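PDB 4BGF: arylamine n-acetyltransferase NAT from Mycobacterium tuberculosis, which catalyses the transfer of an acetyl group from acetyl-CoA to the amino group of arylamines, probably through an acetylated enzyme intermediate as in related enzymes. Local coordinates for residues F9-Y14 / T35-N40; P20-L25 / V115-S120; R87-A92 / T181-Q186; P153-D158 / D171-L176. All coordinates share one frame; numbering follows the deposited sequence.

Contact 1. Residues F9-Y14 / T35-N40; sequences FDRINY and TIPFEN
Ile-12 and Thr-35 mark the closest approach of the two backbones, with their CA atoms 5.7 Å apart. Both lie where a helix gives out. Helix 5-11 is left at Asn-13, where phi turns positive, and Tyr-14 N bonds back to Phe-9 O at 2.6 Å. Helix 22-35 is left at Ile-36, and the chain then runs on to the short strand 38-39. The contact therefore joins two helix ends in the N-terminal helical region of the arylamine N-acetyltransferase fold.

The side chains of Ile-12 and Thr-35 cross at about a right angle. Ile-12 CG2 comes within 3.3 Å of Thr-35 OG1. The hydroxyl sits between its own backbone N and carbonyl carbon (chi1 71°) and bonds to Val-31 O, one turn back in its helix. The same CG2 methyl also packs on Ile-36 CD1, at 3.8 Å. Arg-11 also reaches Ile-36. Its chain bends at chi2 (90°) and brings the guanidinium over that isoleucine. Ile-36 CG1 lies 3.8 Å above one face of the guanidinium, toward its rim, and CG2 is 3.8 Å from Arg-11 NH2. Arg-11 NE is held by Leu-61 O of helix 54-63, and Ile-36 also touches Leu-61.

The link between the segments is thus van der Waals in kind. The polar groups at the interface look to other helices or back into their own. The guanidinium rests one face against Ile-36 while its NE is satisfied by Leu-61 O.

Contact 2. Residues P20-L25 / V115-S120; sequences PTLDVL and VTFPGS
The Phe-117 ring has Thr-21 C over one face, 3.8 Å above the plane and offset toward the rim. The opposite face carries Ser-120 CB, 3.5 Å above the ring centre. A water lies in the ring plane, at the edge. Leu-22 N approaches obliquely, 3.4 Å from Phe-117 CE2. Leu-22 CB is 3.7 Å from Phe-117 CZ. Phe-117 CG stands between its own backbone N and carbonyl carbon (chi1 52°), which directs the ring at the start of helix 22-35.

That helix start is capped. Thr-21 is the N-cap, and its OG1 accepts from Val-24 N at 3.1 Å in an almost straight bond (178°). On the other side, strand 110-116 of the seven-stranded antiparallel sheet ends in a type II beta turn from Phe-117 to Ser-120. Gly-119 takes the positive phi of that turn. The contact thus sets the N-terminus of helix 22-35 against the turn that follows strand 110-116. Tyr-124 of the neighbouring strand also meets the Phe-117 ring.

Pro-20 and Pro-118 cross at about a right angle, with Pro-20 CG 3.9 Å from Pro-118 CD. The ring-edge water ties the same two residues together by donating to both Pro-20 O and Pro-118 O. Deeper in, Leu-25 CD2 meets Val-115 CG1 at 4.3 Å, and both side chains pack on Val-126 and Leu-81.

Contact 3. Residues R87-A92 / T181-Q186; sequences RVRRFA and TQTRPQ
Arg-90 and Thr-183 are nearest, with CA atoms 5.5 Å apart, where the segment 181-186 passes almost square across strand 87-95 (92°). The strand belongs to the antiparallel sheet of the NAT fold. The crossing segment leads from its sheet neighbour, strand 173-179, into helix 186-198. One direct backbone bond joins them: Arg-184 N donates to Arg-90 O at 2.8 Å.

The Phe-91 ring is a second hold. Thr-181 CA lies over one face in a CH-pi contact, 3.9 Å from the ring centroid. Arg-89 O lies over the opposite face, and Gln-182 O is at the ring edge. Phe-91 CG is anti to the carbonyl carbon (chi1 -61°), which swings the ring back beside Thr-181 although its CB starts away from that segment.

Arg-184 CG lies 3.8 Å from Ala-92 CB. The bend at chi2 turns the rest of the chain past that methyl, with NE close to it. Ala-92 is also near, though not touching, the probable catalytic triad of Cys-70, His-110 and Asp-127. At the far end, Gln-186 NE2 sits 3.3 Å from Arg-90 NE. Both are donors, so this is packing and not a bond, and the amide stands nearly perpendicular to the guanidinium (86°). Arg-90 NH1 bonds to Asn-74 O and NH2 to Gly-75 O, both in helix 70-83, and Tyr-79 offers a cation-pi contact.

A single water closes the join: it donates to Gln-182 O at 2.7 Å and accepts from Ala-92 N at 3.0 Å and from Arg-184 NE at 2.9 Å.

Contact 4. Residues P153-D158 / D171-L176; sequences PYRLED and DTWQTL
Pro-153 meets Trp-173 through its backbone: Pro-153 O is 3.2 Å from Trp-173 CZ3, in an oblique approach to the indole. Tyr-154 follows, with its CA at the edge of the indole, in the ring plane. Its side chain starts away from the other segment, yet Tyr-154 CE2 packs on Leu-176 CD1 at 3.6 Å, the two side chains crossing at about a right angle. Tyr-154 OH is bonded to Gln-133 O.

Arg-155 is the main partner. Its CG is anti to the backbone N (chi1 172°), and a bend at chi3 (82°) folds the end of the chain down onto Trp-173. The guanidinium lies flat on the indole with planes 14° apart. Arg-155 CZ is 3.5 Å from the centroid of the five-membered ring, a cation-pi stack. Nearer the backbone, Arg-155 CB sits 3.8 Å from the centroid of the six-membered ring, a CH-pi contact. One side chain thus spans both rings.

Glu-157 comes next on the same strand face. Its OE2 lies 2.9 Å above the other face of the guanidinium, a salt bridge of charges to which no N-H points. Arg-155 NH2 bonds to Gln-166 OE1 of strand 162-168, which runs between strands 154-159 and 173-179 at this end of the antiparallel sheet.

The guanidinium is therefore sandwiched between an indole and a carboxylate, with the Gln-166 side-chain oxygen helping to fix its rotation. The nearby carboxylate probably offsets the positive charge, which would also polarise the indole.

Contact 1 is the buried one and joins helix ends by aliphatic packing and an arginine laid against an isoleucine. Contacts 2, 3 and 4 are partly buried and all reach the seven-stranded antiparallel sheet. Contacts 2 and 3 use neighbouring strands, 110-116 and 87-95, and touch through a probable bond from Arg-87 N to Thr-116 O (2.9 Å). Contact 4 is nested within the chain loop closed by contact 3, at the sheet end bounded by strand 154-159. Helix 22-35 ties contacts 1 and 2 together, and Tyr-14 OH packs on Val-24 CG1. Contacts 2 and 3 each have a water bridging their own two segments, whereas contact 4 depends on stacked charge. Contacts 1 and 4 lie on opposite sides of the chain's centre.

Contact 1. Residues F9-Y14 / T35-N40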
# COMPACT_ATOMS: atom_id res chain seq x y z
N PHE A 9 7.64 -13.89 -7.43
CA PHE A 9 8.89 -13.33 -7.93
C PHE A 9 8.83 -13.02 -9.42
O PHE A 9 9.40 -12.03 -9.85
CB PHE A 9 10.06 -14.26 -7.65
CG PHE A 9 10.47 -14.31 -6.21
CD1 PHE A 9 10.15 -13.30 -5.31
CD2 PHE A 9 11.19 -15.40 -5.75
CE1 PHE A 9 10.54 -13.37 -3.99
CE2 PHE A 9 11.59 -15.48 -4.43
CZ PHE A 9 11.26 -14.47 -3.54
N ASP A 10 8.14 -13.85 -10.20
CA ASP A 10 8.04 -13.61 -11.64
C ASP A 10 6.92 -12.63 -11.99
O ASP A 10 6.84 -12.14 -13.10
CB ASP A 10 7.90 -14.93 -12.42
CG ASP A 10 9.24 -15.70 -12.54
OD1 ASP A 10 9.74 -16.22 -11.51
OD2 ASP A 10 9.77 -15.79 -13.68
N ARG A 11 6.07 -12.31 -11.02
CA ARG A 11 5.05 -11.28 -11.19
C ARG A 11 5.72 -9.92 -11.11
O ARG A 11 5.55 -9.07 -11.98
CB ARG A 11 4.01 -11.38 -10.06
CG ARG A 11 3.17 -10.15 -9.79
CD ARG A 11 1.89 -10.11 -10.61
NE ARG A 11 0.92 -9.18 -10.04
CZ ARG A 11 0.61 -7.99 -10.55
NH1 ARG A 11 1.18 -7.55 -11.66
NH2 ARG A 11 -0.31 -7.24 -9.94
N ILE A 12 6.49 -9.73 -10.05
CA ILE A 12 7.22 -8.50 -9.81
C ILE A 12 8.61 -8.56 -10.47
O ILE A 12 9.36 -7.60 -10.40
CB ILE A 12 7.33 -8.19 -8.28
CG1 ILE A 12 8.36 -9.10 -7.58
CG2 ILE A 12 5.96 -8.33 -7.63
CD1 ILE A 12 8.53 -8.82 -6.11
N ASN A 13 8.92 -9.68 -11.11
CA ASN A 13 10.19 -9.88 -11.80
C ASN A 13 11.36 -9.64 -10.85
O ASN A 13 12.23 -8.80 -11.10
CB ASN A 13 10.28 -8.96 -13.03
CG ASN A 13 11.26 -9.46 -14.08
OD1 ASN A 13 11.77 -10.59 -14.02
ND2 ASN A 13 11.52 -8.62 -15.08
N TYR A 14 11.37 -10.38 -9.75
CA TYR A 14 12.45 -10.27 -8.80
C TYR A 14 13.52 -11.29 -9.14
O TYR A 14 13.27 -12.48 -9.19
CB TYR A 14 11.94 -10.47 -7.37
CG TYR A 14 13.04 -10.43 -6.35
CD1 TYR A 14 13.62 -9.23 -5.97
CD2 TYR A 14 13.51 -11.58 -5.78
CE1 TYR A 14 14.62 -9.19 -5.04
CE2 TYR A 14 14.52 -11.56 -4.87
CZ TYR A 14 15.07 -10.37 -4.49
OH TYR A 14 16.09 -10.39 -3.56
N THR A 35 5.47 -2.60 -9.26
CA THR A 35 4.71 -3.44 -10.16
C THR A 35 3.30 -3.75 -9.70
O THR A 35 2.40 -3.81 -10.54
CB THR A 35 5.43 -4.77 -10.44
OG1 THR A 35 5.38 -5.57 -9.27
CG2 THR A 35 6.89 -4.54 -10.85
N ILE A 36 3.08 -3.97 -8.40
CA ILE A 36 1.73 -4.21 -7.90
C ILE A 36 1.15 -2.89 -7.39
O ILE A 36 1.65 -2.31 -6.44
CB ILE A 36 1.70 -5.31 -6.81
CG1 ILE A 36 2.49 -6.52 -7.24
CG2 ILE A 36 0.25 -5.71 -6.48
CD1 ILE A 36 2.46 -7.65 -6.26
N PRO A 37 0.12 -2.38 -8.08
CA PRO A 37 -0.43 -1.08 -7.74
C PRO A 37 -1.31 -1.12 -6.49
O PRO A 37 -1.68 -2.16 -5.99
CB PRO A 37 -1.27 -0.73 -8.95
CG PRO A 37 -1.71 -2.00 -9.45
CD PRO A 37 -0.63 -2.98 -9.19
N PHE A 38 -1.59 0.06 -5.98
CA PHE A 38 -2.64 0.21 -4.99
C PHE A 38 -3.83 0.48 -5.87
O PHE A 38 -3.68 1.13 -6.91
CB PHE A 38 -2.28 1.34 -4.03
CG PHE A 38 -3.36 1.69 -3.03
CD1 PHE A 38 -4.40 2.49 -3.40
CD2 PHE A 38 -3.28 1.27 -1.73
CE1 PHE A 38 -5.37 2.83 -2.49
CE2 PHE A 38 -4.23 1.62 -0.82
CZ PHE A 38 -5.28 2.41 -1.20
N GLU A 39 -4.94 -0.16 -5.55
CA GLU A 39 -6.23 0.05 -6.23
C GLU A 39 -7.34 -0.48 -5.30
O GLU A 39 -7.09 -1.34 -4.47
CB GLU A 39 -6.30 -0.69 -7.57
CG GLU A 39 -6.07 -2.22 -7.44
CD GLU A 39 -7.17 -3.11 -8.02
OE1 GLU A 39 -8.32 -3.08 -7.54
OE2 GLU A 39 -6.87 -3.86 -8.95
N ASN A 40 -8.55 0.04 -5.42
CA ASN A 40 -9.67 -0.36 -4.57
C ASN A 40 -10.83 -0.75 -5.43
O ASN A 40 -11.97 -0.59 -5.03
CB ASN A 40 -10.12 0.80 -3.69
CG ASN A 40 -10.65 1.98 -4.51
OD1 ASN A 40 -10.17 2.23 -5.60
ND2 ASN A 40 -11.65 2.67 -4.00

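Contact 2. Residues P20-L25 / V115-S120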
# COMPACT_ATOMS: atom_id res chain seq x y z
N PRO A 20 17.07 -13.93 4.22
CA PRO A 20 16.46 -12.88 5.04
C PRO A 20 17.50 -11.88 5.53
O PRO A 20 17.92 -11.91 6.70
CB PRO A 20 15.87 -13.66 6.19
CG PRO A 20 16.77 -14.78 6.36
CD PRO A 20 17.19 -15.19 4.97
N THR A 21 17.89 -10.98 4.62
CA THR A 21 18.86 -9.93 4.89
C THR A 21 18.10 -8.61 4.76
O THR A 21 16.99 -8.59 4.24
CB THR A 21 20.04 -9.95 3.84
OG1 THR A 21 19.67 -9.19 2.69
CG2 THR A 21 20.38 -11.34 3.38
N LEU A 22 18.72 -7.51 5.19
CA LEU A 22 18.20 -6.16 4.97
C LEU A 22 18.04 -5.77 3.49
O LEU A 22 17.02 -5.19 3.10
CB LEU A 22 19.12 -5.15 5.64
CG LEU A 22 18.78 -3.66 5.53
CD1 LEU A 22 17.31 -3.36 5.89
CD2 LEU A 22 19.66 -2.93 6.48
N ASP A 23 19.04 -6.09 2.67
CA ASP A 23 19.06 -5.67 1.27
C ASP A 23 18.07 -6.40 0.40
O ASP A 23 17.52 -5.85 -0.55
CB ASP A 23 20.44 -5.86 0.71
CG ASP A 23 21.46 -5.37 1.64
OD1 ASP A 23 21.86 -6.16 2.53
OD2 ASP A 23 21.78 -4.18 1.51
N VAL A 24 17.85 -7.66 0.71
CA VAL A 24 16.74 -8.33 0.09
C VAL A 24 15.42 -7.66 0.54
O VAL A 24 14.48 -7.57 -0.24
CB VAL A 24 16.79 -9.81 0.44
CG1 VAL A 24 15.53 -10.50 0.01
CG2 VAL A 24 17.98 -10.42 -0.25
N LEU A 25 15.35 -7.16 1.76
CA LEU A 25 14.13 -6.54 2.21
C LEU A 25 13.93 -5.24 1.42
O LEU A 25 12.84 -4.95 0.95
CB LEU A 25 14.15 -6.29 3.73
CG LEU A 25 12.90 -5.66 4.34
CD1 LEU A 25 11.70 -6.59 4.29
CD2 LEU A 25 13.19 -5.20 5.75
N VAL A 115 9.17 -5.96 11.05
CA VAL A 115 9.93 -7.10 10.55
C VAL A 115 11.29 -7.18 11.24
O VAL A 115 11.94 -6.16 11.41
CB VAL A 115 10.07 -7.03 8.99
CG1 VAL A 115 11.21 -7.89 8.46
CG2 VAL A 115 8.76 -7.42 8.31
N THR A 116 11.67 -8.39 11.69
CA THR A 116 13.05 -8.67 12.09
C THR A 116 13.60 -9.80 11.24
O THR A 116 12.86 -10.47 10.52
CB THR A 116 13.20 -9.01 13.59
OG1 THR A 116 12.40 -10.14 13.92
CG2 THR A 116 12.81 -7.82 14.43
N PHE A 117 14.92 -9.98 11.30
CA PHE A 117 15.64 -10.98 10.52
C PHE A 117 16.96 -11.18 11.26
O PHE A 117 17.24 -10.46 12.22
CB PHE A 117 15.84 -10.54 9.03
CG PHE A 117 16.43 -9.20 8.87
CD1 PHE A 117 15.64 -8.08 8.90
CD2 PHE A 117 17.78 -9.04 8.70
CE1 PHE A 117 16.18 -6.83 8.77
CE2 PHE A 117 18.33 -7.80 8.57
CZ PHE A 117 17.53 -6.68 8.61
N PRO A 118 17.76 -12.18 10.83
CA PRO A 118 19.01 -12.51 11.52
C PRO A 118 19.99 -11.37 11.60
O PRO A 118 20.32 -10.74 10.61
CB PRO A 118 19.57 -13.64 10.67
CG PRO A 118 18.39 -14.29 10.17
CD PRO A 118 17.44 -13.20 9.83
N GLY A 119 20.46 -11.09 12.81
CA GLY A 119 21.40 -10.02 13.00
C GLY A 119 20.81 -8.66 12.76
O GLY A 119 21.54 -7.69 12.67
N SER A 120 19.49 -8.56 12.66
CA SER A 120 18.87 -7.28 12.38
C SER A 120 19.24 -6.39 13.51
O SER A 120 19.54 -6.85 14.60
CB SER A 120 17.35 -7.40 12.24
OG SER A 120 16.68 -7.76 13.44
O HOH W 1 20.43 -10.63 7.94

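Contact 3. Residues R87-A92 / T181-Q186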
# COMPACT_ATOMS: atom_id res chain seq x y z
N ARG A 87 10.83 -12.49 10.52
CA ARG A 87 9.82 -12.54 11.57
C ARG A 87 8.88 -11.39 11.36
O ARG A 87 9.31 -10.26 11.43
CB ARG A 87 10.44 -12.43 12.95
CG ARG A 87 9.41 -12.32 14.07
CD ARG A 87 9.15 -13.65 14.71
NE ARG A 87 8.47 -13.51 15.98
CZ ARG A 87 8.99 -12.94 17.06
NH1 ARG A 87 10.21 -12.42 17.04
NH2 ARG A 87 8.27 -12.88 18.17
N VAL A 88 7.61 -11.68 11.12
CA VAL A 88 6.62 -10.67 10.76
C VAL A 88 5.53 -10.50 11.81
O VAL A 88 4.78 -11.42 12.08
CB VAL A 88 5.93 -11.02 9.40
CG1 VAL A 88 5.01 -9.87 8.91
CG2 VAL A 88 6.94 -11.40 8.33
N ARG A 89 5.43 -9.30 12.38
CA ARG A 89 4.36 -8.91 13.29
C ARG A 89 3.48 -7.88 12.59
O ARG A 89 3.96 -6.86 12.15
CB ARG A 89 4.96 -8.31 14.55
CG ARG A 89 5.78 -9.30 15.39
CD ARG A 89 6.08 -8.79 16.76
NE ARG A 89 7.08 -7.73 16.80
CZ ARG A 89 8.40 -7.93 16.85
NH1 ARG A 89 8.90 -9.16 16.86
NH2 ARG A 89 9.23 -6.89 16.89
N ARG A 90 2.18 -8.14 12.47
CA ARG A 90 1.31 -7.18 11.79
C ARG A 90 0.72 -6.14 12.75
O ARG A 90 0.18 -6.50 13.80
CB ARG A 90 0.21 -7.95 11.09
CG ARG A 90 0.73 -8.81 10.01
CD ARG A 90 -0.28 -9.85 9.62
NE ARG A 90 0.21 -10.73 8.56
CZ ARG A 90 0.31 -10.41 7.28
NH1 ARG A 90 0.02 -9.20 6.85
NH2 ARG A 90 0.73 -11.30 6.42
N PHE A 91 0.79 -4.86 12.36
CA PHE A 91 0.33 -3.72 13.17
C PHE A 91 -0.89 -3.05 12.57
O PHE A 91 -1.10 -3.11 11.35
CB PHE A 91 1.43 -2.64 13.27
CG PHE A 91 2.71 -3.13 13.92
CD1 PHE A 91 2.68 -4.06 14.95
CD2 PHE A 91 3.93 -2.66 13.48
CE1 PHE A 91 3.85 -4.51 15.54
CE2 PHE A 91 5.11 -3.10 14.05
CZ PHE A 91 5.07 -4.03 15.08
N ALA A 92 -1.71 -2.41 13.42
CA ALA A 92 -2.86 -1.62 12.98
C ALA A 92 -2.53 -0.13 13.06
O ALA A 92 -1.72 0.27 13.88
CB ALA A 92 -4.04 -1.92 13.83
N THR A 181 2.72 -0.76 18.46
CA THR A 181 3.39 -2.00 18.05
C THR A 181 2.77 -3.22 18.70
O THR A 181 3.45 -4.19 19.02
CB THR A 181 4.87 -1.98 18.41
OG1 THR A 181 5.01 -1.54 19.77
CG2 THR A 181 5.60 -1.09 17.46
N GLN A 182 1.46 -3.15 18.89
CA GLN A 182 0.71 -4.28 19.36
C GLN A 182 0.41 -5.19 18.19
O GLN A 182 -0.14 -4.76 17.19
CB GLN A 182 -0.56 -3.78 19.99
CG GLN A 182 -1.43 -4.83 20.56
CD GLN A 182 -2.63 -4.22 21.25
OE1 GLN A 182 -2.68 -3.00 21.48
NE2 GLN A 182 -3.59 -5.05 21.60
N THR A 183 0.81 -6.45 18.32
CA THR A 183 0.61 -7.44 17.27
C THR A 183 -0.88 -7.69 17.07
O THR A 183 -1.58 -7.97 18.04
CB THR A 183 1.31 -8.72 17.72
OG1 THR A 183 2.69 -8.44 18.01
CG2 THR A 183 1.21 -9.77 16.66
N ARG A 184 -1.40 -7.56 15.85
CA ARG A 184 -2.83 -7.72 15.61
C ARG A 184 -3.06 -9.04 14.93
O ARG A 184 -2.42 -9.33 13.93
CB ARG A 184 -3.40 -6.61 14.77
CG ARG A 184 -3.09 -5.24 15.31
CD ARG A 184 -3.71 -4.95 16.67
NE ARG A 184 -3.43 -3.57 17.03
CZ ARG A 184 -3.95 -2.94 18.08
NH1 ARG A 184 -4.77 -3.58 18.91
NH2 ARG A 184 -3.64 -1.66 18.31
N PRO A 185 -3.98 -9.85 15.48
CA PRO A 185 -4.26 -11.18 14.96
C PRO A 185 -5.06 -11.09 13.67
O PRO A 185 -5.61 -10.03 13.42
CB PRO A 185 -5.07 -11.82 16.08
CG PRO A 185 -5.73 -10.71 16.75
CD PRO A 185 -4.83 -9.52 16.63
N GLN A 186 -5.12 -12.16 12.88
CA GLN A 186 -5.72 -12.07 11.57
C GLN A 186 -7.18 -11.61 11.67
O GLN A 186 -7.67 -10.85 10.84
CB GLN A 186 -5.63 -13.41 10.85
CG GLN A 186 -4.25 -13.75 10.36
CD GLN A 186 -3.81 -12.76 9.32
OE1 GLN A 186 -4.58 -12.46 8.42
NE2 GLN A 186 -2.60 -12.21 9.45
O HOH W 2 -0.87 -2.33 16.30

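Contact 4. Residues P153-D158 / D171-L176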
# COMPACT_ATOMS: atom_id res chain seq x y z
N PRO A 153 12.94 11.46 2.61
CA PRO A 153 13.25 10.82 3.89
C PRO A 153 12.05 10.80 4.85
O PRO A 153 11.18 11.68 4.82
CB PRO A 153 14.34 11.74 4.48
CG PRO A 153 14.81 12.55 3.35
CD PRO A 153 13.61 12.75 2.51
N TYR A 154 12.03 9.77 5.69
CA TYR A 154 10.96 9.55 6.63
C TYR A 154 11.48 9.60 8.05
O TYR A 154 12.69 9.57 8.29
CB TYR A 154 10.28 8.19 6.38
CG TYR A 154 9.30 8.21 5.21
CD1 TYR A 154 9.72 8.58 3.96
CD2 TYR A 154 7.97 7.84 5.38
CE1 TYR A 154 8.86 8.60 2.90
CE2 TYR A 154 7.10 7.87 4.33
CZ TYR A 154 7.55 8.24 3.09
OH TYR A 154 6.72 8.27 2.02
N ARG A 155 10.54 9.71 8.97
CA ARG A 155 10.86 9.83 10.36
C ARG A 155 9.69 9.27 11.21
O ARG A 155 8.53 9.37 10.81
CB ARG A 155 11.12 11.30 10.67
CG ARG A 155 11.29 11.64 12.10
CD ARG A 155 11.64 13.09 12.30
NE ARG A 155 10.48 13.97 12.26
CZ ARG A 155 10.50 15.28 12.49
NH1 ARG A 155 11.63 15.90 12.78
NH2 ARG A 155 9.39 15.98 12.44
N LEU A 156 10.03 8.67 12.36
CA LEU A 156 9.06 8.24 13.38
C LEU A 156 9.21 9.15 14.58
O LEU A 156 10.32 9.53 14.93
CB LEU A 156 9.35 6.82 13.83
CG LEU A 156 8.95 5.70 12.88
CD1 LEU A 156 9.98 4.60 12.85
CD2 LEU A 156 7.62 5.15 13.24
N GLU A 157 8.11 9.50 15.22
CA GLU A 157 8.15 10.36 16.40
C GLU A 157 7.29 9.70 17.45
O GLU A 157 6.41 8.91 17.13
CB GLU A 157 7.69 11.79 16.09
CG GLU A 157 8.63 12.55 15.10
CD GLU A 157 9.90 13.15 15.72
OE1 GLU A 157 10.49 12.50 16.59
OE2 GLU A 157 10.32 14.26 15.31
N ASP A 158 7.59 9.96 18.71
CA ASP A 158 6.83 9.39 19.81
C ASP A 158 5.52 10.14 19.95
O ASP A 158 5.44 11.33 19.64
CB ASP A 158 7.62 9.48 21.12
CG ASP A 158 8.02 8.13 21.69
OD1 ASP A 158 8.06 7.13 20.95
OD2 ASP A 158 8.32 8.07 22.90
N ASP A 171 9.50 20.20 1.87
CA ASP A 171 10.11 20.94 2.95
C ASP A 171 9.18 21.07 4.15
O ASP A 171 9.26 22.01 4.93
CB ASP A 171 10.57 22.30 2.44
CG ASP A 171 11.54 22.18 1.28
OD1 ASP A 171 12.04 21.05 1.05
OD2 ASP A 171 11.80 23.20 0.60
N THR A 172 8.28 20.11 4.29
CA THR A 172 7.44 20.01 5.47
C THR A 172 7.44 18.56 5.87
O THR A 172 7.31 17.69 5.01
CB THR A 172 6.01 20.45 5.15
OG1 THR A 172 5.53 19.73 4.01
CG2 THR A 172 5.98 21.91 4.83
N TRP A 173 7.64 18.27 7.15
CA TRP A 173 7.32 16.94 7.66
C TRP A 173 5.80 16.75 7.71
O TRP A 173 5.09 17.52 8.36
CB TRP A 173 7.92 16.74 9.05
CG TRP A 173 9.35 16.38 9.04
CD1 TRP A 173 10.38 17.16 9.49
CD2 TRP A 173 9.94 15.16 8.57
NE1 TRP A 173 11.57 16.50 9.32
CE2 TRP A 173 11.33 15.27 8.76
CE3 TRP A 173 9.44 13.99 8.01
CZ2 TRP A 173 12.21 14.25 8.42
CZ3 TRP A 173 10.33 12.98 7.67
CH2 TRP A 173 11.69 13.12 7.87
N GLN A 174 5.30 15.73 7.01
CA GLN A 174 3.85 15.47 6.92
C GLN A 174 3.47 14.15 7.58
O GLN A 174 4.03 13.11 7.27
CB GLN A 174 3.41 15.46 5.45
CG GLN A 174 3.00 16.83 4.92
CD GLN A 174 2.41 16.76 3.53
OE1 GLN A 174 2.69 15.85 2.77
NE2 GLN A 174 1.58 17.74 3.19
N THR A 175 2.50 14.18 8.48
CA THR A 175 2.15 13.01 9.28
C THR A 175 1.19 12.11 8.52
O THR A 175 0.12 12.51 8.10
CB THR A 175 1.56 13.42 10.66
OG1 THR A 175 2.53 14.16 11.41
CG2 THR A 175 1.17 12.21 11.44
N LEU A 176 1.60 10.87 8.32
CA LEU A 176 0.83 9.95 7.50
C LEU A 176 -0.19 9.19 8.33
O LEU A 176 -1.39 9.22 8.05
CB LEU A 176 1.78 9.00 6.79
CG LEU A 176 2.87 9.78 6.05
CD1 LEU A 176 3.83 8.82 5.40
CD2 LEU A 176 2.29 10.75 5.00